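Local atomic coordinates of folylpolyglutamate synthase (FolC) (Helicobacter pylori, PDB entry 6K8C), a protein that probably adds glutamate to dihydropteroate and, in successive ATP-dependent steps, to tetrahydrofolates, making dihydrofolate and folylpolyglutamates. Residues Ala70-Lys75 and Asn258-Leu263. Sequence-based numbering, arbitrary orientation.
Sequences ADQNFK and NKQEVL
Gln72 carries this surface contact, reaching with its side-chain amide into a group made by Asn258, Gln260 and Val262. Its CG lies beside the backbone N, and the chain then bends about the CB-CG bond (chi2 -59°), which turns the amide toward residues 258-263. Gln72 OE1 comes to 3.1 Å from Asn258 ND2, and the two amide planes stand nearly perpendicular, 81° apart. Gln260 passes alongside in the opposite direction, its OE1 3.5 Å from Gln72 NE2. Val262 crosses the Gln72 side chain at about a right angle, and its CG1 lies 3.6 Å from Gln72 NE2. The contact is thus mixed, two amides and one methyl group around the Gln72 amide.

Asn258 is held by its own loop. Its CG is anti to the backbone N (chi1 -169°), and OD1 accepts a hydrogen bond from the backbone N of Gln260 at 3.0 Å. This is an Asx turn, which fixes the turn of the Asn258 amide, with ND2 on the side of Gln72. A water also bridges the segments, donating to Asp71 OD2 at 2.5 Å and to Val262 O at 2.6 Å.

Gln72 sits in a type I turn from Ala70 to Asn73, closed by Asn73 N to Ala70 O. That turn opens the loop between helix 58-70 and strand 76-79 of the Mur ligase middle domain. Residues 258-263 belong to the loop that follows helix 241-254. Phe251 of that helix touches both Gln72 and Val262, so the helix backs the two loops where they meet.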
loop_
_atom_site.group_PDB
_atom_site.type_symbol
_atom_site.label_atom_id
_atom_site.label_comp_id
_atom_site.label_asym_id
_atom_site.label_seq_id
_atom_site.Cartn_x
_atom_site.Cartn_y
_atom_site.Cartn_z
ATOM N N ALA A 70 -3.923 13.243 -11.904
ATOM C CA ALA A 70 -5.314 13.292 -12.342
ATOM C C ALA A 70 -5.854 14.715 -12.337
ATOM O O ALA A 70 -6.689 15.062 -13.181
ATOM C CB ALA A 70 -6.178 12.393 -11.455
ATOM N N ASP A 71 -5.384 15.550 -11.405
ATOM C CA ASP A 71 -5.795 16.950 -11.353
ATOM C C ASP A 71 -5.289 17.756 -12.543
ATOM O O ASP A 71 -5.788 18.861 -12.782
ATOM C CB ASP A 71 -5.306 17.597 -10.058
ATOM C CG ASP A 71 -6.381 17.662 -8.997
ATOM O OD1 ASP A 71 -7.524 17.252 -9.288
ATOM O OD2 ASP A 71 -6.085 18.117 -7.871
ATOM N N GLN A 72 -4.300 17.246 -13.276
ATOM C CA GLN A 72 -3.862 17.852 -14.523
ATOM C C GLN A 72 -4.540 17.235 -15.736
ATOM O O GLN A 72 -4.039 17.384 -16.856
ATOM C CB GLN A 72 -2.343 17.747 -14.658
ATOM C CG GLN A 72 -1.600 18.448 -13.547
ATOM C CD GLN A 72 -1.934 19.929 -13.486
ATOM O OE1 GLN A 72 -2.083 20.584 -14.515
ATOM N NE2 GLN A 72 -2.061 20.459 -12.277
ATOM N N ASN A 73 -5.661 16.541 -15.528
ATOM C CA ASN A 73 -6.431 15.910 -16.601
ATOM C C ASN A 73 -5.629 14.813 -17.297
ATOM O O ASN A 73 -5.737 14.614 -18.508
ATOM C CB ASN A 73 -6.936 16.945 -17.611
ATOM C CG ASN A 73 -8.149 16.462 -18.380
ATOM O OD1 ASN A 73 -8.911 15.621 -17.900
ATOM N ND2 ASN A 73 -8.331 16.988 -19.586
ATOM N N PHE A 74 -4.818 14.089 -16.531
ATOM C CA PHE A 74 -4.125 12.918 -17.045
ATOM C C PHE A 74 -4.858 11.655 -16.615
ATOM O O PHE A 74 -5.446 11.591 -15.531
ATOM C CB PHE A 74 -2.675 12.858 -16.559
ATOM C CG PHE A 74 -1.766 13.842 -17.235
ATOM C CD1 PHE A 74 -1.581 13.808 -18.608
ATOM C CD2 PHE A 74 -1.085 14.794 -16.496
ATOM C CE1 PHE A 74 -0.741 14.713 -19.232
ATOM C CE2 PHE A 74 -0.244 15.699 -17.110
ATOM C CZ PHE A 74 -0.071 15.663 -18.478
ATOM N N LYS A 75 -4.823 10.650 -17.484
ATOM C CA LYS A 75 -5.367 9.336 -17.170
ATOM C C LYS A 75 -4.288 8.525 -16.464
ATOM O O LYS A 75 -3.184 8.360 -16.994
ATOM C CB LYS A 75 -5.844 8.632 -18.440
ATOM C CG LYS A 75 -7.096 9.248 -19.043
ATOM C CD LYS A 75 -7.705 8.337 -20.104
ATOM C CE LYS A 75 -7.936 9.077 -21.414
ATOM N NZ LYS A 75 -7.550 8.250 -22.595
ATOM N N ASN A 258 5.196 22.550 -15.301
ATOM C CA ASN A 258 4.011 22.939 -14.547
ATOM C C ASN A 258 4.417 23.841 -13.388
ATOM O O ASN A 258 5.208 23.440 -12.525
ATOM C CB ASN A 258 3.270 21.705 -14.035
ATOM C CG ASN A 258 1.901 22.041 -13.482
ATOM O OD1 ASN A 258 1.785 22.724 -12.469
ATOM N ND2 ASN A 258 0.857 21.561 -14.148
ATOM N N LYS A 259 3.868 25.055 -13.358
ATOM C CA LYS A 259 4.157 26.008 -12.291
ATOM C C LYS A 259 2.907 26.391 -11.504
ATOM O O LYS A 259 2.872 27.459 -10.884
ATOM C CB LYS A 259 4.834 27.256 -12.864
ATOM C CG LYS A 259 6.162 26.966 -13.550
ATOM C CD LYS A 259 7.193 26.454 -12.552
ATOM C CE LYS A 259 8.609 26.581 -13.094
ATOM N NZ LYS A 259 9.173 25.263 -13.497
ATOM N N GLN A 260 1.885 25.538 -11.506
ATOM C CA GLN A 260 0.641 25.837 -10.814
ATOM C C GLN A 260 0.726 25.441 -9.343
ATOM O O GLN A 260 1.538 24.604 -8.939
ATOM C CB GLN A 260 -0.531 25.119 -11.483
ATOM C CG GLN A 260 -0.668 25.401 -12.968
ATOM C CD GLN A 260 -1.496 24.352 -13.686
ATOM O OE1 GLN A 260 -2.470 23.834 -13.139
ATOM N NE2 GLN A 260 -1.113 24.035 -14.918
ATOM N N GLU A 261 -0.132 26.069 -8.534
ATOM C CA GLU A 261 -0.227 25.764 -7.105
ATOM C C GLU A 261 -1.198 24.598 -6.946
ATOM O O GLU A 261 -2.392 24.764 -6.690
ATOM C CB GLU A 261 -0.672 26.991 -6.318
ATOM C CG GLU A 261 -0.016 27.139 -4.948
ATOM C CD GLU A 261 -0.575 26.177 -3.912
ATOM O OE1 GLU A 261 -1.667 25.616 -4.141
ATOM O OE2 GLU A 261 0.078 25.980 -2.863
ATOM N N VAL A 262 -0.657 23.388 -7.092
ATOM C CA VAL A 262 -1.503 22.206 -7.223
ATOM C C VAL A 262 -2.109 21.754 -5.899
ATOM O O VAL A 262 -3.086 20.994 -5.903
ATOM C CB VAL A 262 -0.693 21.067 -7.864
ATOM C CG1 VAL A 262 -0.295 21.449 -9.280
ATOM C CG2 VAL A 262 0.544 20.766 -7.029
ATOM N N LEU A 263 -1.563 22.190 -4.763
ATOM C CA LEU A 263 -2.102 21.770 -3.476
ATOM C C LEU A 263 -3.394 22.487 -3.110
ATOM O O LEU A 263 -4.157 21.971 -2.287
ATOM C CB LEU A 263 -1.069 21.993 -2.373
ATOM C CG LEU A 263 0.184 21.133 -2.501
ATOM C CD1 LEU A 263 1.025 21.237 -1.247
ATOM C CD2 LEU A 263 -0.193 19.687 -2.804
HETATM O O HOH W 1 -4.022 19.497 -7.761
#